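Local coordinates for protein alkaline serine protease (Pseudoalteromonas sp., PDB 1Y9Z) that probably hydrolyses peptide bonds in protein substrates as a psychrophilic subtilisin-like serine protease, at residues 108-113 with 126-131; 150-155 with 377-382; 204-209 with 214-219; 396-401 with 417-422. All blocks are in the same frame, centred on the assembly; numbering follows the deposited sequence.

Interaction 1 (108-113 with 126-131); sequences SSLVAA and VTMSLG. With PMS (phenylmethanesulfonic acid), chain H.
Leu110 makes a small, wholly apolar contact with Met128 and Leu130, which joins the first turn of helix 110-119 to the end of strand 125-128 and the loop that follows. Helix and strand belong to one beta-alpha-beta crossover of the subtilisin-like alpha/beta domain. The crossover leaves strand 92-100, passes over 25-30 and re-enters the sheet as 125-128. The two methyls of Leu110 divide the work: CD1 lies 4.2 Å from Met128 SD, while CD2 meets Leu130 CD1 at 4.3 Å. In Leu130, chi1 57° tucks CG over its own backbone, with CD1 directed at Leu110. Its other flank faces the bound phenylmethanesulfonic acid, and CB sits 3.7 Å from PMS C4. The neighbouring backbone closes on the same phenyl ring, with Ser129 O 3.2 Å from PMS C6 and Gly131 N 3.5 Å from PMS C3. Behind the helix start, Ser109 is the N-cap; its OG accepts from Ala112 N at 3.1 Å. Ser129 is turned the other way, its OG hydrogen-bonded to Ser369 O. The segments meet through two apolar contacts at van der Waals range, without directional bonds, and Pro168 packs on both Leu110 and Met128. Through Leu130 this hydrophobic layer continues from the helix to the phenyl ring, consistent with a role for 129-131 as a wall of a substrate pocket.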
loop_
_atom_site.group_PDB
_atom_site.type_symbol
_atom_site.label_atom_id
_atom_site.label_comp_id
_atom_site.label_asym_id
_atom_site.label_seq_id
_atom_site.Cartn_x
_atom_site.Cartn_y
_atom_site.Cartn_z
ATOM N N SER A 108 -11.994 -6.390 -23.748
ATOM C CA SER A 108 -13.031 -5.374 -23.795
ATOM C C SER A 108 -12.728 -4.188 -22.879
ATOM O O SER A 108 -11.599 -4.001 -22.436
ATOM C CB SER A 108 -14.385 -5.991 -23.437
ATOM O OG SER A 108 -15.450 -5.141 -23.829
ATOM N N SER A 109 -13.762 -3.405 -22.593
ATOM C CA SER A 109 -13.654 -2.198 -21.778
ATOM C C SER A 109 -13.701 -2.404 -20.268
ATOM O O SER A 109 -13.972 -3.499 -19.776
ATOM C CB SER A 109 -14.792 -1.257 -22.147
ATOM O OG SER A 109 -16.027 -1.840 -21.765
ATOM N N LEU A 110 -13.453 -1.316 -19.540
ATOM C CA LEU A 110 -13.512 -1.339 -18.086
ATOM C C LEU A 110 -14.971 -1.582 -17.712
ATOM O O LEU A 110 -15.268 -2.307 -16.765
ATOM C CB LEU A 110 -13.042 -0.000 -17.506
ATOM C CG LEU A 110 -13.181 0.179 -15.989
ATOM C CD1 LEU A 110 -12.364 -0.876 -15.261
ATOM C CD2 LEU A 110 -12.719 1.573 -15.601
ATOM N N VAL A 111 -15.882 -0.973 -18.466
ATOM C CA VAL A 111 -17.303 -1.156 -18.212
ATOM C C VAL A 111 -17.634 -2.643 -18.302
ATOM O O VAL A 111 -18.386 -3.168 -17.482
ATOM C CB VAL A 111 -18.164 -0.361 -19.228
ATOM C CG1 VAL A 111 -19.610 -0.839 -19.190
ATOM C CG2 VAL A 111 -18.105 1.127 -18.894
ATOM N N ALA A 112 -17.057 -3.325 -19.290
ATOM C CA ALA A 112 -17.302 -4.754 -19.459
ATOM C C ALA A 112 -16.752 -5.540 -18.269
ATOM O O ALA A 112 -17.358 -6.522 -17.836
ATOM C CB ALA A 112 -16.670 -5.247 -20.755
ATOM N N ALA A 113 -15.605 -5.108 -17.749
ATOM C CA ALA A 113 -14.990 -5.768 -16.600
ATOM C C ALA A 113 -15.900 -5.619 -15.386
ATOM O O ALA A 113 -16.100 -6.569 -14.629
ATOM C CB ALA A 113 -13.621 -5.160 -16.313
ATOM N N VAL A 126 -16.901 -3.268 -5.936
ATOM C CA VAL A 126 -15.961 -3.397 -7.040
ATOM C C VAL A 126 -14.828 -2.428 -6.739
ATOM O O VAL A 126 -15.043 -1.214 -6.646
ATOM C CB VAL A 126 -16.612 -3.049 -8.393
ATOM C CG1 VAL A 126 -15.571 -3.113 -9.501
ATOM C CG2 VAL A 126 -17.744 -4.031 -8.688
ATOM N N THR A 127 -13.627 -2.969 -6.566
ATOM C CA THR A 127 -12.471 -2.153 -6.242
ATOM C C THR A 127 -11.525 -2.074 -7.440
ATOM O O THR A 127 -11.160 -3.090 -8.042
ATOM C CB THR A 127 -11.776 -2.712 -4.969
ATOM O OG1 THR A 127 -10.769 -1.799 -4.524
ATOM C CG2 THR A 127 -11.164 -4.079 -5.234
ATOM N N MET A 128 -11.145 -0.848 -7.784
ATOM C CA MET A 128 -10.305 -0.600 -8.945
ATOM C C MET A 128 -9.078 0.252 -8.648
ATOM O O MET A 128 -9.149 1.483 -8.608
ATOM C CB MET A 128 -11.163 0.062 -10.029
ATOM C CG MET A 128 -12.388 -0.775 -10.388
ATOM S SD MET A 128 -13.663 0.060 -11.362
ATOM C CE MET A 128 -14.527 0.960 -10.088
ATOM N N SER A 129 -7.948 -0.415 -8.431
ATOM C CA SER A 129 -6.692 0.275 -8.170
ATOM C C SER A 129 -6.060 0.537 -9.524
ATOM O O SER A 129 -5.002 0.003 -9.857
ATOM C CB SER A 129 -5.776 -0.588 -7.303
ATOM O OG SER A 129 -6.239 -0.623 -5.966
ATOM N N LEU A 130 -6.743 1.366 -10.307
ATOM C CA LEU A 130 -6.312 1.712 -11.651
ATOM C C LEU A 130 -6.949 3.034 -12.042
ATOM O O LEU A 130 -7.909 3.479 -11.413
ATOM C CB LEU A 130 -6.740 0.610 -12.627
ATOM C CG LEU A 130 -8.235 0.269 -12.690
ATOM C CD1 LEU A 130 -8.945 1.225 -13.640
ATOM C CD2 LEU A 130 -8.415 -1.160 -13.176
ATOM N N GLY A 131 -6.415 3.658 -13.084
ATOM C CA GLY A 131 -6.966 4.923 -13.523
ATOM C C GLY A 131 -6.408 5.400 -14.845
ATOM O O GLY A 131 -5.296 5.040 -15.235
HETATM C C PMS H . -1.644 2.739 -10.136
HETATM S S PMS H . -2.885 3.088 -8.867
HETATM C C1 PMS H . -2.242 2.205 -11.463
HETATM C C2 PMS H . -2.597 3.162 -12.481
HETATM C C3 PMS H . -3.151 2.712 -13.722
HETATM C C4 PMS H . -3.334 1.286 -13.901
HETATM C C5 PMS H . -2.988 0.341 -12.904
HETATM C C6 PMS H . -2.431 0.743 -11.650
HETATM O O2S PMS H . -4.069 3.610 -9.541
HETATM O O1S PMS H . -2.371 4.065 -7.937
#

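Interaction 2 (150-155 with 377-382); sequences GVLLIA and GVATLV
Leu152 and Ile154 converge on Ala379 by different first torsions. In Leu152, CG stands anti to the backbone N (chi1 -177°), whereas Ile154 places CG1 beside its backbone N and anti to the carbonyl carbon (chi1 -58°). In both residues the methyl that touches is the one anti to CA. Both methyls end on the one CB of Ala379: Leu152 CD2 at 3.7 Å and Ile154 CD1 at 3.9 Å. Residues two apart in a strand share a face of the sheet, and here the small alanine side chain is received by that pair. Its small size is consistent with the close approach of the helix, 8.6 Å between the CA atoms of Leu152 and Ala379. All three side chains are buried, and the contact is purely one of methyl groups. The strand is entered through Gly150, whose positive phi ends helix 137-148 in a Schellman motif. Strand 152-156 runs parallel to both its neighbours, 125-128 and 174-180, and Leu153 packs on Val126 and Val174. Helix 368-385, which bears Thr368 and Ser369 of the phenylmethanesulfonic acid pocket at its start, covers the face carrying Leu152 and Ile154. Ile154 also meets Thr372, Val375 and Ser376 of that helix, Leu152 meets Trp383, and Thr380 reaches across to Val125 in the adjoining strand.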
loop_
_atom_site.group_PDB
_atom_site.type_symbol
_atom_site.label_atom_id
_atom_site.label_comp_id
_atom_site.label_asym_id
_atom_site.label_seq_id
_atom_site.Cartn_x
_atom_site.Cartn_y
_atom_site.Cartn_z
ATOM N N GLY A 150 -27.060 -0.539 -6.564
ATOM C CA GLY A 150 -26.583 -1.074 -5.300
ATOM C C GLY A 150 -25.154 -1.581 -5.227
ATOM O O GLY A 150 -24.782 -2.219 -4.241
ATOM N N VAL A 151 -24.348 -1.304 -6.248
ATOM C CA VAL A 151 -22.954 -1.746 -6.250
ATOM C C VAL A 151 -22.034 -0.609 -5.822
ATOM O O VAL A 151 -22.055 0.469 -6.418
ATOM C CB VAL A 151 -22.525 -2.231 -7.650
ATOM C CG1 VAL A 151 -21.072 -2.696 -7.619
ATOM C CG2 VAL A 151 -23.437 -3.353 -8.111
ATOM N N LEU A 152 -21.234 -0.847 -4.786
ATOM C CA LEU A 152 -20.305 0.166 -4.290
ATOM C C LEU A 152 -19.032 0.139 -5.132
ATOM O O LEU A 152 -18.373 -0.899 -5.250
ATOM C CB LEU A 152 -19.971 -0.092 -2.813
ATOM C CG LEU A 152 -19.059 0.909 -2.093
ATOM C CD1 LEU A 152 -19.696 2.290 -2.074
ATOM C CD2 LEU A 152 -18.816 0.429 -0.669
ATOM N N LEU A 153 -18.697 1.288 -5.715
ATOM C CA LEU A 153 -17.523 1.427 -6.570
ATOM C C LEU A 153 -16.449 2.262 -5.880
ATOM O O LEU A 153 -16.716 3.371 -5.408
ATOM C CB LEU A 153 -17.928 2.085 -7.893
ATOM C CG LEU A 153 -19.109 1.431 -8.620
ATOM C CD1 LEU A 153 -19.484 2.266 -9.833
ATOM C CD2 LEU A 153 -18.749 0.006 -9.031
ATOM N N ILE A 154 -15.231 1.730 -5.840
ATOM C CA ILE A 154 -14.111 2.395 -5.183
ATOM C C ILE A 154 -12.876 2.327 -6.083
ATOM O O ILE A 154 -12.580 1.279 -6.652
ATOM C CB ILE A 154 -13.826 1.708 -3.824
ATOM C CG1 ILE A 154 -15.085 1.773 -2.950
ATOM C CG2 ILE A 154 -12.654 2.373 -3.120
ATOM C CD1 ILE A 154 -15.028 0.909 -1.705
ATOM N N ALA A 155 -12.162 3.444 -6.218
ATOM C CA ALA A 155 -10.984 3.484 -7.079
ATOM C C ALA A 155 -9.901 4.448 -6.606
ATOM O O ALA A 155 -10.156 5.358 -5.812
ATOM C CB ALA A 155 -11.403 3.834 -8.504
ATOM N N GLY A 377 -11.674 -2.943 1.264
ATOM C CA GLY A 377 -11.671 -4.082 2.166
ATOM C C GLY A 377 -12.502 -3.739 3.390
ATOM O O GLY A 377 -13.346 -4.528 3.818
ATOM N N VAL A 378 -12.270 -2.555 3.950
ATOM C CA VAL A 378 -13.016 -2.111 5.122
ATOM C C VAL A 378 -14.488 -1.911 4.781
ATOM O O VAL A 378 -15.363 -2.229 5.581
ATOM C CB VAL A 378 -12.439 -0.792 5.693
ATOM C CG1 VAL A 378 -13.423 -0.167 6.676
ATOM C CG2 VAL A 378 -11.118 -1.069 6.392
ATOM N N ALA A 379 -14.764 -1.385 3.592
ATOM C CA ALA A 379 -16.144 -1.162 3.174
ATOM C C ALA A 379 -16.899 -2.486 3.178
ATOM O O ALA A 379 -18.030 -2.574 3.657
ATOM C CB ALA A 379 -16.181 -0.541 1.778
ATOM N N THR A 380 -16.260 -3.519 2.644
ATOM C CA THR A 380 -16.861 -4.844 2.578
ATOM C C THR A 380 -17.071 -5.404 3.986
ATOM O O THR A 380 -18.132 -5.952 4.295
ATOM C CB THR A 380 -15.965 -5.806 1.764
ATOM O OG1 THR A 380 -15.727 -5.248 0.463
ATOM C CG2 THR A 380 -16.636 -7.158 1.603
ATOM N N LEU A 381 -16.058 -5.256 4.834
ATOM C CA LEU A 381 -16.123 -5.739 6.211
ATOM C C LEU A 381 -17.267 -5.081 6.980
ATOM O O LEU A 381 -18.072 -5.759 7.620
ATOM C CB LEU A 381 -14.795 -5.466 6.922
ATOM C CG LEU A 381 -14.719 -5.770 8.423
ATOM C CD1 LEU A 381 -15.043 -7.238 8.690
ATOM C CD2 LEU A 381 -13.322 -5.430 8.923
ATOM N N VAL A 382 -17.334 -3.757 6.914
ATOM C CA VAL A 382 -18.377 -3.014 7.603
ATOM C C VAL A 382 -19.752 -3.374 7.052
ATOM O O VAL A 382 -20.704 -3.571 7.807
ATOM C CB VAL A 382 -18.145 -1.493 7.464
ATOM C CG1 VAL A 382 -19.339 -0.726 8.008
ATOM C CG2 VAL A 382 -16.881 -1.098 8.211
#

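Interaction 3 (204-209 with 214-219); sequences AILSTV and GRLADI
Gly214 opens the second segment in tight contact with Val209: the CG2 methyl of the valine rests 3.5 Å from Gly214 CA and equally near Gly214 N. Having no side chain, the glycine offers its bare backbone as the surface on which this methyl lies. In Val209, chi1 -65° aims CG2 at the glycine and leaves CG1 anti to the carbonyl carbon. The two chains are close here, with 6.0 Å between the CA atoms of Val209 and Gly214. Arg215 turns its CB away from 204-209, and its guanidinium group is engaged elsewhere, with NE on Asn250 OD1 and NH2 on His234 O. At Leu216 the two segments meet again. Leu216 CD2 touches Leu206 CD1 at 3.7 Å; the two leucines are set roughly perpendicular and meet by one methyl each. Leu206 reaches this point with CG trans to its backbone N (chi1 176°), while Leu216 keeps CG beside its own N (chi1 -65°). The strands are not sheet partners: 205-208 pairs with 362-365, whereas 214-221 pairs with 351-360 and 224-225, and the CA atoms of Leu206 and Leu216 are 9.1 Å apart. This is consistent with the passage of the chain from the subtilisin-like alpha/beta domain into the inserted beta barrel, the returning chain at 351-365 running alongside. Leu206 packs on Tyr364 and Leu216 on Gln360, both of that returning chain. Past Leu216, from Ala217 to Ile219, the strand draws steadily off from 204-209.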
loop_
_atom_site.group_PDB
_atom_site.type_symbol
_atom_site.label_atom_id
_atom_site.label_comp_id
_atom_site.label_asym_id
_atom_site.label_seq_id
_atom_site.Cartn_x
_atom_site.Cartn_y
_atom_site.Cartn_z
ATOM N N ALA A 204 4.612 2.820 1.894
ATOM C CA ALA A 204 5.280 1.702 2.558
ATOM C C ALA A 204 4.261 0.671 3.033
ATOM O O ALA A 204 4.154 0.387 4.229
ATOM C CB ALA A 204 6.108 2.212 3.742
ATOM N N ILE A 205 3.514 0.115 2.082
ATOM C CA ILE A 205 2.496 -0.883 2.384
ATOM C C ILE A 205 3.007 -2.289 2.066
ATOM O O ILE A 205 3.241 -2.631 0.906
ATOM C CB ILE A 205 1.200 -0.623 1.568
ATOM C CG1 ILE A 205 0.690 0.802 1.833
ATOM C CG2 ILE A 205 0.141 -1.657 1.921
ATOM C CD1 ILE A 205 0.487 1.141 3.303
ATOM N N LEU A 206 3.186 -3.094 3.107
ATOM C CA LEU A 206 3.658 -4.462 2.943
ATOM C C LEU A 206 2.490 -5.380 2.608
ATOM O O LEU A 206 1.447 -5.337 3.263
ATOM C CB LEU A 206 4.324 -4.945 4.234
ATOM C CG LEU A 206 4.804 -6.400 4.261
ATOM C CD1 LEU A 206 5.933 -6.590 3.254
ATOM C CD2 LEU A 206 5.274 -6.751 5.669
ATOM N N SER A 207 2.656 -6.207 1.582
ATOM C CA SER A 207 1.611 -7.146 1.207
ATOM C C SER A 207 2.187 -8.288 0.384
ATOM O O SER A 207 3.391 -8.345 0.125
ATOM C CB SER A 207 0.502 -6.446 0.408
ATOM O OG SER A 207 -0.615 -7.306 0.221
ATOM N N THR A 208 1.309 -9.200 -0.009
ATOM C CA THR A 208 1.664 -10.353 -0.821
ATOM C C THR A 208 1.984 -9.946 -2.257
ATOM O O THR A 208 1.393 -9.010 -2.796
ATOM C CB THR A 208 0.486 -11.335 -0.889
ATOM O OG1 THR A 208 -0.699 -10.611 -1.248
ATOM C CG2 THR A 208 0.259 -12.012 0.453
ATOM N N VAL A 209 2.940 -10.637 -2.866
ATOM C CA VAL A 209 3.265 -10.410 -4.270
ATOM C C VAL A 209 3.481 -11.786 -4.884
ATOM O O VAL A 209 3.639 -12.772 -4.163
ATOM C CB VAL A 209 4.541 -9.553 -4.479
ATOM C CG1 VAL A 209 4.318 -8.144 -3.941
ATOM C CG2 VAL A 209 5.740 -10.215 -3.826
ATOM N N GLY A 214 9.123 -10.703 -4.668
ATOM C CA GLY A 214 9.207 -9.691 -3.633
ATOM C C GLY A 214 10.583 -9.418 -3.072
ATOM O O GLY A 214 11.593 -9.964 -3.524
ATOM N N ARG A 215 10.610 -8.562 -2.059
ATOM C CA ARG A 215 11.852 -8.179 -1.420
ATOM C C ARG A 215 11.530 -7.724 -0.005
ATOM O O ARG A 215 10.505 -7.082 0.228
ATOM C CB ARG A 215 12.488 -7.036 -2.206
ATOM C CG ARG A 215 13.915 -6.760 -1.843
ATOM C CD ARG A 215 14.414 -5.542 -2.579
ATOM N NE ARG A 215 15.797 -5.276 -2.224
ATOM C CZ ARG A 215 16.345 -4.068 -2.226
ATOM N NH1 ARG A 215 17.616 -3.924 -1.883
ATOM N NH2 ARG A 215 15.618 -3.011 -2.567
ATOM N N LEU A 216 12.398 -8.066 0.941
ATOM C CA LEU A 216 12.187 -7.682 2.327
ATOM C C LEU A 216 13.484 -7.208 2.954
ATOM O O LEU A 216 14.554 -7.335 2.363
ATOM C CB LEU A 216 11.625 -8.862 3.125
ATOM C CG LEU A 216 10.231 -9.347 2.713
ATOM C CD1 LEU A 216 9.885 -10.626 3.463
ATOM C CD2 LEU A 216 9.206 -8.259 2.998
ATOM N N ALA A 217 13.371 -6.650 4.152
ATOM C CA ALA A 217 14.527 -6.158 4.884
ATOM C C ALA A 217 14.361 -6.515 6.353
ATOM O O ALA A 217 13.265 -6.863 6.798
ATOM C CB ALA A 217 14.652 -4.649 4.715
ATOM N N ASP A 218 15.449 -6.429 7.109
ATOM C CA ASP A 218 15.397 -6.750 8.523
ATOM C C ASP A 218 16.553 -6.083 9.258
ATOM O O ASP A 218 17.575 -5.740 8.656
ATOM C CB ASP A 218 15.474 -8.270 8.711
ATOM C CG ASP A 218 14.911 -8.732 10.044
ATOM O OD1 ASP A 218 14.514 -7.877 10.865
ATOM O OD2 ASP A 218 14.860 -9.960 10.269
ATOM N N ILE A 219 16.357 -5.883 10.556
ATOM C CA ILE A 219 17.365 -5.302 11.437
ATOM C C ILE A 219 17.306 -6.172 12.679
ATOM O O ILE A 219 16.245 -6.316 13.284
ATOM C CB ILE A 219 17.027 -3.858 11.859
ATOM C CG1 ILE A 219 17.026 -2.936 10.642
ATOM C CG2 ILE A 219 18.049 -3.372 12.888
ATOM C CD1 ILE A 219 16.555 -1.522 10.955
#

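Interaction 4 (396-401 with 417-422); sequences AALNAT and GMINAV
The CA atoms of Leu398 and Ile419 lie 6.5 Å apart and those of Thr401 and Asn420 6.4 Å, as the chain at 417-420 passes alongside helix 391-401 before starting helix 421-430. A single water joins the segments. It donates to Leu398 O and to Thr401 OG1, both at 2.8 Å, and accepts from Asn420 N at 2.9 Å. Thr401 OG1 in turn gives its proton to Ala397 O at 2.8 Å, within the helix. A chi1 of 62° folds the hydroxyl back along the helix, where it serves both water and carbonyl. Beside this polar junction Leu398 and Ile419 run alongside each other in the same direction, with Leu398 CD2 4.0 Å from Ile419 CD1. Asn420 CB rests 3.5 Å from Thr401 O. The amide of Asn420 is engaged elsewhere: ND2 is hydrogen-bonded to Asp403 OD2, and OD1 to Ala423 N. The latter bond is a classical asparagine N-cap of helix 421-430, and the loop between helices 391-401 and 421-430 binds a calcium ion through Asp404, Leu405, Val407, Gly409 and Asp411.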
loop_
_atom_site.group_PDB
_atom_site.type_symbol
_atom_site.label_atom_id
_atom_site.label_comp_id
_atom_site.label_asym_id
_atom_site.label_seq_id
_atom_site.Cartn_x
_atom_site.Cartn_y
_atom_site.Cartn_z
ATOM N N ALA A 396 -21.894 6.705 2.506
ATOM C CA ALA A 396 -22.144 7.834 3.394
ATOM C C ALA A 396 -21.609 7.553 4.795
ATOM O O ALA A 396 -21.042 8.436 5.441
ATOM C CB ALA A 396 -23.640 8.128 3.453
ATOM N N ALA A 397 -21.785 6.320 5.260
ATOM C CA ALA A 397 -21.315 5.936 6.584
ATOM C C ALA A 397 -19.799 6.066 6.680
ATOM O O ALA A 397 -19.269 6.558 7.675
ATOM C CB ALA A 397 -21.739 4.509 6.896
ATOM N N LEU A 398 -19.095 5.630 5.640
ATOM C CA LEU A 398 -17.640 5.710 5.636
ATOM C C LEU A 398 -17.173 7.165 5.686
ATOM O O LEU A 398 -16.252 7.509 6.426
ATOM C CB LEU A 398 -17.074 5.021 4.390
ATOM C CG LEU A 398 -17.393 3.529 4.236
ATOM C CD1 LEU A 398 -16.829 3.018 2.922
ATOM C CD2 LEU A 398 -16.812 2.749 5.408
ATOM N N ASN A 399 -17.822 8.020 4.904
ATOM C CA ASN A 399 -17.466 9.433 4.862
ATOM C C ASN A 399 -17.803 10.150 6.164
ATOM O O ASN A 399 -17.024 10.967 6.657
ATOM C CB ASN A 399 -18.195 10.114 3.704
ATOM C CG ASN A 399 -17.684 9.666 2.352
ATOM O OD1 ASN A 399 -18.375 9.794 1.339
ATOM N ND2 ASN A 399 -16.466 9.147 2.327
ATOM N N ALA A 400 -18.967 9.836 6.720
ATOM C CA ALA A 400 -19.412 10.468 7.955
ATOM C C ALA A 400 -18.570 10.099 9.171
ATOM O O ALA A 400 -18.523 10.852 10.143
ATOM C CB ALA A 400 -20.869 10.117 8.215
ATOM N N THR A 401 -17.902 8.951 9.118
ATOM C CA THR A 401 -17.101 8.501 10.250
ATOM C C THR A 401 -15.592 8.518 10.045
ATOM O O THR A 401 -14.845 8.107 10.930
ATOM C CB THR A 401 -17.510 7.082 10.678
ATOM O OG1 THR A 401 -17.267 6.168 9.602
ATOM C CG2 THR A 401 -18.986 7.046 11.047
ATOM N N GLY A 417 -10.981 12.251 5.239
ATOM C CA GLY A 417 -10.001 11.763 6.193
ATOM C C GLY A 417 -9.716 10.278 6.119
ATOM O O GLY A 417 -10.034 9.615 5.132
ATOM N N MET A 418 -9.115 9.757 7.184
ATOM C CA MET A 418 -8.762 8.346 7.260
ATOM C C MET A 418 -9.975 7.472 7.543
ATOM O O MET A 418 -10.730 7.729 8.482
ATOM C CB MET A 418 -7.715 8.133 8.356
ATOM C CG MET A 418 -7.143 6.730 8.387
ATOM S SD MET A 418 -6.155 6.389 6.921
ATOM C CE MET A 418 -4.686 5.677 7.657
ATOM N N ILE A 419 -10.161 6.437 6.731
ATOM C CA ILE A 419 -11.283 5.529 6.913
ATOM C C ILE A 419 -11.199 4.906 8.310
ATOM O O ILE A 419 -10.111 4.607 8.802
ATOM C CB ILE A 419 -11.287 4.430 5.821
ATOM C CG1 ILE A 419 -12.576 3.613 5.907
ATOM C CG2 ILE A 419 -10.046 3.552 5.953
ATOM C CD1 ILE A 419 -12.843 2.763 4.683
ATOM N N ASN A 420 -12.355 4.729 8.942
ATOM C CA ASN A 420 -12.430 4.179 10.294
ATOM C C ASN A 420 -13.496 3.089 10.340
ATOM O O ASN A 420 -14.688 3.381 10.436
ATOM C CB ASN A 420 -12.787 5.297 11.279
ATOM C CG ASN A 420 -12.671 4.864 12.726
ATOM O OD1 ASN A 420 -13.085 3.768 13.092
ATOM N ND2 ASN A 420 -12.117 5.736 13.561
ATOM N N ALA A 421 -13.059 1.835 10.287
ATOM C CA ALA A 421 -13.971 0.697 10.296
ATOM C C ALA A 421 -14.876 0.630 11.522
ATOM O O ALA A 421 -16.083 0.436 11.397
ATOM C CB ALA A 421 -13.179 -0.599 10.166
ATOM N N VAL A 422 -14.286 0.788 12.703
ATOM C CA VAL A 422 -15.043 0.729 13.949
ATOM C C VAL A 422 -16.152 1.774 13.999
ATOM O O VAL A 422 -17.302 1.456 14.298
ATOM C CB VAL A 422 -14.117 0.925 15.169
ATOM C CG1 VAL A 422 -14.928 0.861 16.460
ATOM C CG2 VAL A 422 -13.038 -0.143 15.173
HETATM O O HOH W 1 -14.949 5.634 8.033
#

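How the interactions relate
Interactions 1, 2 and 4 form a continuous series through the alpha/beta domain. Interactions 1 and 2 share a sheet: Met128 N lies 2.8 Å from Ile154 O, and Val126 N 2.9 Å from Leu152 O, probable hydrogen bonds between adjacent strands. Interaction 4, its centre 12 Å from that of interaction 2, packs on helix 368-385, with Ala379 CB 3.8 Å from Leu398 CD1 and Val378 CG1 3.6 Å from Ile419 CD1. Interaction 3 stands apart, touching none of the others, and is about 8 Å from interaction 4 at the nearest atoms. Interaction 1 borders the bound phenylmethanesulfonic acid; the side chains of Ile154 and Val209 are about 11 and 14 Å from it.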